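Local structure of acetyl transferase (Salmonella typhimurium, 1S7K) at residues F133-R138 with N173-I178; R17-S22 with A70-I75; H28-K33 with G100-E105. The protein transfers an acetyl group, probably from acetyl-coenzyme A, to the N-terminal amino group of ribosomal protein L7/L12, as a member of the GNAT family. All blocks are in the same frame, centred on the assembly; numbering follows the deposited sequence.

Contact 1. Residues F133-R138 with N173-I178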
# COMPACT_ATOMS: atom_id res chain seq x y z
N PHE A 133 0.13 12.34 -4.50
CA PHE A 133 -1.11 11.73 -4.95
C PHE A 133 -0.75 10.61 -5.86
O PHE A 133 0.02 10.82 -6.81
CB PHE A 133 -1.97 12.76 -5.69
CG PHE A 133 -2.31 13.95 -4.85
CD1 PHE A 133 -1.47 15.06 -4.83
CD2 PHE A 133 -3.43 13.92 -4.02
CE1 PHE A 133 -1.73 16.12 -4.00
CE2 PHE A 133 -3.71 15.01 -3.17
CZ PHE A 133 -2.84 16.12 -3.17
N VAL A 134 -1.26 9.42 -5.59
CA VAL A 134 -0.87 8.26 -6.37
C VAL A 134 -1.97 7.56 -7.08
O VAL A 134 -3.04 7.44 -6.53
CB VAL A 134 -0.21 7.22 -5.43
CG1 VAL A 134 0.27 5.98 -6.21
CG2 VAL A 134 1.01 7.93 -4.71
N ILE A 135 -1.73 7.18 -8.34
CA ILE A 135 -2.73 6.38 -9.10
C ILE A 135 -2.08 5.06 -9.46
O ILE A 135 -1.05 5.05 -10.19
CB ILE A 135 -3.16 7.04 -10.44
CG1 ILE A 135 -4.07 8.23 -10.12
CG2 ILE A 135 -3.89 5.96 -11.37
CD1 ILE A 135 -4.38 9.22 -11.29
N LYS A 136 -2.65 3.96 -8.96
CA LYS A 136 -2.15 2.63 -9.35
C LYS A 136 -3.27 2.11 -10.23
O LYS A 136 -4.46 2.16 -9.80
CB LYS A 136 -2.01 1.72 -8.11
CG LYS A 136 -0.86 2.08 -7.20
CD LYS A 136 -1.00 1.40 -5.83
CE LYS A 136 -0.74 -0.04 -5.90
NZ LYS A 136 -1.12 -0.65 -4.55
N CYS A 137 -2.94 1.74 -11.47
CA CYS A 137 -4.01 1.15 -12.31
C CYS A 137 -3.42 0.11 -13.24
O CYS A 137 -2.22 0.20 -13.62
CB CYS A 137 -4.67 2.25 -13.10
SG CYS A 137 -3.55 3.15 -14.28
N ARG A 138 -4.22 -0.88 -13.63
CA ARG A 138 -3.73 -1.95 -14.50
C ARG A 138 -3.15 -1.34 -15.78
O ARG A 138 -3.66 -0.34 -16.28
CB ARG A 138 -4.86 -2.90 -14.88
CG ARG A 138 -5.26 -3.83 -13.73
CD ARG A 138 -6.39 -4.85 -14.17
NE ARG A 138 -7.03 -4.45 -15.43
CZ ARG A 138 -8.06 -3.63 -15.57
NH1 ARG A 138 -8.49 -3.36 -16.79
NH2 ARG A 138 -8.69 -3.07 -14.51
N ASN A 173 0.49 -0.05 -13.38
CA ASN A 173 1.33 1.15 -13.47
C ASN A 173 1.15 1.96 -12.20
O ASN A 173 0.03 2.11 -11.68
CB ASN A 173 0.93 2.00 -14.68
CG ASN A 173 1.51 1.47 -15.99
OD1 ASN A 173 2.57 0.84 -16.01
ND2 ASN A 173 0.81 1.72 -17.10
N MET A 174 2.25 2.48 -11.69
CA MET A 174 2.16 3.33 -10.54
C MET A 174 2.56 4.71 -11.02
O MET A 174 3.67 4.91 -11.51
CB MET A 174 3.10 2.87 -9.40
CG MET A 174 3.04 3.98 -8.28
SD MET A 174 3.92 3.53 -6.77
CE MET A 174 2.77 2.30 -6.16
N TYR A 175 1.63 5.66 -10.83
CA TYR A 175 1.79 7.07 -11.24
C TYR A 175 1.75 7.97 -10.02
O TYR A 175 1.04 7.68 -9.05
CB TYR A 175 0.61 7.51 -12.11
CG TYR A 175 0.54 6.92 -13.50
CD1 TYR A 175 1.21 7.53 -14.57
CD2 TYR A 175 -0.25 5.80 -13.76
CE1 TYR A 175 1.04 7.01 -15.91
CE2 TYR A 175 -0.41 5.29 -15.04
CZ TYR A 175 0.24 5.91 -16.13
OH TYR A 175 -0.00 5.43 -17.44
N ALA A 176 2.49 9.06 -10.04
CA ALA A 176 2.40 9.96 -8.89
C ALA A 176 2.51 11.41 -9.30
O ALA A 176 3.12 11.74 -10.33
CB ALA A 176 3.50 9.64 -7.77
N ARG A 177 1.88 12.27 -8.52
CA ARG A 177 2.01 13.71 -8.68
C ARG A 177 2.23 14.28 -7.31
O ARG A 177 1.49 13.92 -6.37
CB ARG A 177 0.71 14.32 -9.23
CG ARG A 177 1.00 15.76 -9.71
CD ARG A 177 -0.03 16.23 -10.76
NE ARG A 177 -0.05 17.68 -10.77
CZ ARG A 177 -1.06 18.43 -11.19
NH1 ARG A 177 -2.16 17.88 -11.69
NH2 ARG A 177 -0.99 19.76 -11.01
N ILE A 178 3.25 15.15 -7.17
CA ILE A 178 3.53 15.81 -5.90
C ILE A 178 3.08 17.30 -6.07
O ILE A 178 3.38 17.94 -7.10
CB ILE A 178 5.04 15.83 -5.57
CG1 ILE A 178 5.63 14.40 -5.55
CG2 ILE A 178 5.29 16.61 -4.22
CD1 ILE A 178 5.24 13.56 -4.41
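F133, I135 and C137 face R177, Y175 and N173 as hydrogen-bonded pairs of two antiparallel strands, their axes 4.6 Å apart, in the mixed sheet of the GNAT acetyltransferase fold. Six backbone bonds close this ladder, among them F133 N to R177 O at 2.8 Å. The non-hydrogen-bonded pairs V134–A176 and K136–M174 alternate with these; CA-H...O contacts such as K136 CA to N173 O (3.2 Å) add to the ladder.

Helices 112-127 and 142-150 cover the face with F133, I135, C137 and Y175, so the large F133, I135 and Y175 suit it, with small C137 near the edge of the tyrosine. CG of Y175 is anti to its carbonyl carbon (chi1 -71°), which sets the ring with I135 O in plane at its edge, 3.7 Å from CD2. The same edge meets sulfur: C137 SG sits 3.9 Å from Y175 CE2. The polar end of Y175 is satisfied by N145 OD1, which also bonds N173 ND2. C137 has been seen covalently linked to coenzyme A in another structure of this protein, which puts its sulfur beside the cofactor site.

On the other face V134 CG1 meets M174 CG, and M159 of the second subunit packs on M174. The CB of small A176 lies 4.3 Å from V134 CG2. K136 runs alongside M174 in the same direction, and the bend of the methionine at chi3 (-72°) brings CE to 3.8 Å from K136 CG.

Contact 2. Residues R17-S22 with A70-I75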
# COMPACT_ATOMS: atom_id res chain seq x y z
N ARG A 17 -18.88 16.29 -3.24
CA ARG A 17 -19.49 16.38 -1.94
C ARG A 17 -18.99 15.16 -1.14
O ARG A 17 -18.99 14.03 -1.65
CB ARG A 17 -21.03 16.35 -2.06
CG ARG A 17 -21.61 17.45 -2.97
CD ARG A 17 -23.13 17.42 -3.07
NE ARG A 17 -23.60 18.38 -4.08
CZ ARG A 17 -24.83 18.43 -4.60
NH1 ARG A 17 -25.15 19.33 -5.52
NH2 ARG A 17 -25.76 17.57 -4.19
N ALA A 18 -18.53 15.40 0.08
CA ALA A 18 -18.11 14.26 0.92
C ALA A 18 -19.29 13.30 1.03
O ALA A 18 -20.43 13.71 1.27
CB ALA A 18 -17.70 14.70 2.29
N ALA A 19 -19.03 12.02 0.81
CA ALA A 19 -20.07 10.99 0.93
C ALA A 19 -20.80 11.12 2.28
O ALA A 19 -20.18 11.20 3.35
CB ALA A 19 -19.47 9.61 0.80
N ASP A 20 -22.11 11.15 2.22
CA ASP A 20 -22.90 11.27 3.44
C ASP A 20 -23.95 10.20 3.51
O ASP A 20 -24.36 9.66 2.50
CB ASP A 20 -23.61 12.62 3.49
CG ASP A 20 -24.32 12.83 4.79
OD1 ASP A 20 -23.65 13.17 5.80
OD2 ASP A 20 -25.54 12.62 4.81
N GLU A 21 -24.42 9.90 4.73
CA GLU A 21 -25.45 8.90 4.87
C GLU A 21 -26.61 9.27 3.93
O GLU A 21 -27.23 8.39 3.33
CB GLU A 21 -25.92 8.83 6.34
CG GLU A 21 -25.64 7.49 7.00
CD GLU A 21 -26.52 6.37 6.45
OE1 GLU A 21 -26.85 6.42 5.24
OE2 GLU A 21 -26.88 5.44 7.22
N SER A 22 -26.88 10.57 3.77
CA SER A 22 -27.98 10.97 2.89
C SER A 22 -27.83 10.54 1.43
O SER A 22 -28.82 10.51 0.69
CB SER A 22 -28.19 12.48 2.91
OG SER A 22 -27.11 13.16 2.27
N ALA A 70 -8.82 7.68 4.69
CA ALA A 70 -9.29 7.51 3.29
C ALA A 70 -10.25 8.68 3.05
O ALA A 70 -10.55 9.41 3.98
CB ALA A 70 -10.09 6.16 3.15
N LYS A 71 -10.71 8.87 1.81
CA LYS A 71 -11.71 9.90 1.56
C LYS A 71 -12.67 9.35 0.57
O LYS A 71 -12.27 8.59 -0.34
CB LYS A 71 -11.12 11.19 0.98
CG LYS A 71 -10.16 11.95 1.96
CD LYS A 71 -10.98 12.56 3.19
CE LYS A 71 -10.02 13.11 4.29
NZ LYS A 71 -10.95 13.61 5.39
N MET A 72 -13.95 9.66 0.74
CA MET A 72 -14.86 9.22 -0.27
C MET A 72 -15.73 10.43 -0.67
O MET A 72 -16.48 10.93 0.16
CB MET A 72 -15.76 8.08 0.20
CG MET A 72 -16.78 7.71 -0.87
SD MET A 72 -17.90 6.48 -0.20
CE MET A 72 -18.71 6.09 -1.52
N TYR A 73 -15.58 10.90 -1.93
CA TYR A 73 -16.38 12.00 -2.40
C TYR A 73 -17.29 11.55 -3.54
O TYR A 73 -16.97 10.67 -4.35
CB TYR A 73 -15.45 13.15 -2.89
CG TYR A 73 -14.64 13.83 -1.81
CD1 TYR A 73 -15.20 14.86 -1.04
CD2 TYR A 73 -13.32 13.45 -1.56
CE1 TYR A 73 -14.42 15.51 -0.01
CE2 TYR A 73 -12.56 14.06 -0.54
CZ TYR A 73 -13.12 15.09 0.22
OH TYR A 73 -12.35 15.72 1.19
N LEU A 74 -18.45 12.18 -3.62
CA LEU A 74 -19.42 11.97 -4.67
C LEU A 74 -19.28 13.15 -5.67
O LEU A 74 -19.21 14.32 -5.26
CB LEU A 74 -20.84 11.95 -4.07
CG LEU A 74 -21.13 10.68 -3.31
CD1 LEU A 74 -22.61 10.63 -2.91
CD2 LEU A 74 -20.87 9.50 -4.25
N ILE A 75 -19.21 12.82 -6.95
CA ILE A 75 -19.09 13.78 -8.06
C ILE A 75 -20.51 14.10 -8.55
O ILE A 75 -21.23 13.18 -8.94
CB ILE A 75 -18.33 13.16 -9.27
CG1 ILE A 75 -16.85 12.85 -8.94
CG2 ILE A 75 -18.32 14.14 -10.49
CD1 ILE A 75 -16.30 11.81 -10.01
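The Y73 ring leans on the backbone of the neighbouring strand: R17 C lies at its edge near the plane, and A18 N approaches obliquely, 3.6 Å from Y73 CD1. A18 CB reaches CE1 of the same ring, and alanine is small enough to let the aromatic lie this close. H65 meets the ring edge-to-face, and the Y73 hydroxyl bonds to E6 and Y124. The other flat group, the D20 carboxylate, stays within its own turn, where S22 N and S22 OG reach OD2 from opposite faces of its plane. The bond from S22 N, 2.7 Å to D20 OD2, makes an Asx turn just after strand 14-18.

In the antiparallel part of the mixed GNAT sheet, R17 and L74 exchange two backbone bonds, that from L74 N to R17 O almost straight at 178°. As the chain leaves the strand, A19 N still bonds M72 O at 2.8 Å. Its methyl then meets the M72 side chain, CB to SD 3.6 Å, because CG anti to the backbone N (chi1 176°) and an extended chain carry CG and SD alongside the A19 methyl. Apart from these backbone bonds the contact is apolar, so the strand's end is held by main-chain pairing and close-fitting alanines, while the charge of R17 is met by E15.

Contact 3. Residues H28-K33 with G100-E105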
# COMPACT_ATOMS: atom_id res chain seq x y z
N HIS A 28 -26.59 3.91 -4.30
CA HIS A 28 -26.93 2.49 -4.41
C HIS A 28 -27.59 2.30 -5.74
O HIS A 28 -27.35 1.33 -6.41
CB HIS A 28 -27.89 2.04 -3.29
CG HIS A 28 -28.11 0.54 -3.25
ND1 HIS A 28 -27.08 -0.37 -3.42
CD2 HIS A 28 -29.22 -0.19 -3.00
CE1 HIS A 28 -27.55 -1.59 -3.27
NE2 HIS A 28 -28.85 -1.52 -3.01
N GLN A 29 -28.45 3.25 -6.12
CA GLN A 29 -29.14 3.16 -7.40
C GLN A 29 -28.14 3.11 -8.55
O GLN A 29 -28.30 2.34 -9.49
CB GLN A 29 -30.05 4.36 -7.58
CG GLN A 29 -31.36 4.28 -6.82
CD GLN A 29 -32.33 3.34 -7.52
OE1 GLN A 29 -32.39 2.15 -7.20
NE2 GLN A 29 -33.06 3.87 -8.52
N LEU A 30 -27.12 3.97 -8.49
CA LEU A 30 -26.09 4.02 -9.53
C LEU A 30 -25.21 2.77 -9.45
O LEU A 30 -24.84 2.21 -10.49
CB LEU A 30 -25.24 5.29 -9.35
CG LEU A 30 -24.79 6.03 -10.62
CD1 LEU A 30 -26.00 6.29 -11.51
CD2 LEU A 30 -24.10 7.34 -10.25
N VAL A 31 -24.86 2.35 -8.23
CA VAL A 31 -24.04 1.12 -8.06
C VAL A 31 -24.72 0.01 -8.85
O VAL A 31 -24.14 -0.60 -9.77
CB VAL A 31 -24.01 0.63 -6.60
CG1 VAL A 31 -23.59 -0.83 -6.57
CG2 VAL A 31 -23.07 1.48 -5.78
N LEU A 32 -25.97 -0.21 -8.47
CA LEU A 32 -26.80 -1.22 -9.09
C LEU A 32 -26.86 -1.02 -10.59
O LEU A 32 -26.70 -1.96 -11.34
CB LEU A 32 -28.21 -1.13 -8.52
CG LEU A 32 -29.07 -2.32 -8.87
CD1 LEU A 32 -28.21 -3.62 -8.83
CD2 LEU A 32 -30.22 -2.35 -7.88
N LYS A 33 -27.10 0.22 -11.01
CA LYS A 33 -27.20 0.53 -12.42
C LYS A 33 -25.93 0.24 -13.23
O LYS A 33 -26.00 -0.12 -14.41
CB LYS A 33 -27.60 1.99 -12.59
CG LYS A 33 -27.73 2.39 -14.06
CD LYS A 33 -27.55 3.88 -14.28
CE LYS A 33 -27.55 4.16 -15.75
NZ LYS A 33 -26.85 5.40 -16.08
N GLY A 100 -8.83 6.48 -6.33
CA GLY A 100 -9.68 5.46 -6.99
C GLY A 100 -10.89 6.23 -7.52
O GLY A 100 -11.16 7.26 -6.98
N TYR A 101 -11.53 5.82 -8.61
CA TYR A 101 -12.71 6.57 -9.08
C TYR A 101 -13.54 5.69 -9.99
O TYR A 101 -13.05 4.67 -10.50
CB TYR A 101 -12.32 7.81 -9.92
CG TYR A 101 -12.05 7.49 -11.42
CD1 TYR A 101 -12.99 7.78 -12.42
CD2 TYR A 101 -10.85 6.92 -11.81
CE1 TYR A 101 -12.73 7.49 -13.80
CE2 TYR A 101 -10.58 6.63 -13.19
CZ TYR A 101 -11.52 6.91 -14.18
OH TYR A 101 -11.22 6.55 -15.51
N TRP A 102 -14.80 6.09 -10.15
CA TRP A 102 -15.66 5.44 -11.12
C TRP A 102 -16.80 6.38 -11.47
O TRP A 102 -17.32 7.09 -10.60
CB TRP A 102 -16.14 4.06 -10.66
CG TRP A 102 -17.01 3.99 -9.55
CD1 TRP A 102 -16.68 3.84 -8.23
CD2 TRP A 102 -18.45 4.04 -9.61
NE1 TRP A 102 -17.85 3.81 -7.45
CE2 TRP A 102 -18.94 3.93 -8.28
CE3 TRP A 102 -19.37 4.18 -10.67
CZ2 TRP A 102 -20.33 3.94 -7.98
CZ3 TRP A 102 -20.76 4.19 -10.36
CH2 TRP A 102 -21.21 4.08 -9.04
N LEU A 103 -17.16 6.35 -12.74
CA LEU A 103 -18.18 7.22 -13.29
C LEU A 103 -19.33 6.44 -13.91
O LEU A 103 -19.10 5.40 -14.56
CB LEU A 103 -17.58 8.07 -14.43
CG LEU A 103 -16.65 9.18 -14.01
CD1 LEU A 103 -15.92 9.82 -15.19
CD2 LEU A 103 -17.48 10.21 -13.27
N ASP A 104 -20.54 6.96 -13.72
CA ASP A 104 -21.72 6.37 -14.34
C ASP A 104 -21.50 6.40 -15.84
O ASP A 104 -20.82 7.28 -16.37
CB ASP A 104 -22.97 7.18 -14.08
CG ASP A 104 -24.08 6.80 -15.03
OD1 ASP A 104 -24.63 5.69 -14.82
OD2 ASP A 104 -24.38 7.59 -15.97
N GLU A 105 -22.11 5.44 -16.53
CA GLU A 105 -21.93 5.31 -17.97
C GLU A 105 -22.18 6.55 -18.82
O GLU A 105 -21.53 6.75 -19.84
CB GLU A 105 -22.80 4.15 -18.51
CG GLU A 105 -24.31 4.35 -18.44
CD GLU A 105 -25.07 3.02 -18.55
OE1 GLU A 105 -26.32 3.00 -18.64
OE2 GLU A 105 -24.41 1.97 -18.54
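L30 and K33 of helix 24-33 meet D104 just after strand 96-103 in the GNAT fold, whose Y101 and L103 on this strand bind coenzyme A in another structure of the protein. The close part of the contact centres on D104, the one buried residue here. K33 NZ comes to 2.6 Å from D104 OD1, on its syn lone pair, and the two side chains cross at about a right angle. An extended chain with CG anti to the backbone N (chi1 180°) lets the lysine span the gap. L30 lies across the same aspartate, CD1 against the carboxylate, 3.6 Å from OD1, and CD2 against D104 CB. N34 ND2 also bonds D104 OD1 and S106 OG bonds OD2, so both oxygens are satisfied and the carboxylate is fixed in rotation; these donors and the lysine would be expected to stabilise its negative charge.

The outer part is looser. The indole of W102 turns its edge to L30, CH2 4.2 Å from CB, while exposed V31 touches the ring loosely, CG2 4.3 Å from W102 CZ2, with its backbone N near CH2. E105, also exposed and long enough to reach back to the helix, gives K33 a second, longer salt bridge of 3.5 Å from NZ to OE1. The lysine is thus shared between a buried and a surface acid, and K33 CE lies 3.3 Å from E105 OE1.

How the contacts relate
All three contacts reach the same sheet, but at different depths. Contacts 1 and 2 are buried strand pairings, whereas contact 3 is a surface meeting of helix and strand end. Their chemistry follows: contact 1 is a full ladder with both faces packed, contact 2 a short one that runs out into a turn, and contact 3 combines salt bridges with loose apolar packing and has no backbone bond across it. Contacts 2 and 3 touch directly, I75 CD1 to L103 CD2 at 3.8 Å, and strand 14-18 leads on to helix 24-33. Contacts 3 and 1 both hold coenzyme A-binding residues, consistent with a site where neighbouring strands 96-103 and 132-138 part, as in GNAT enzymes.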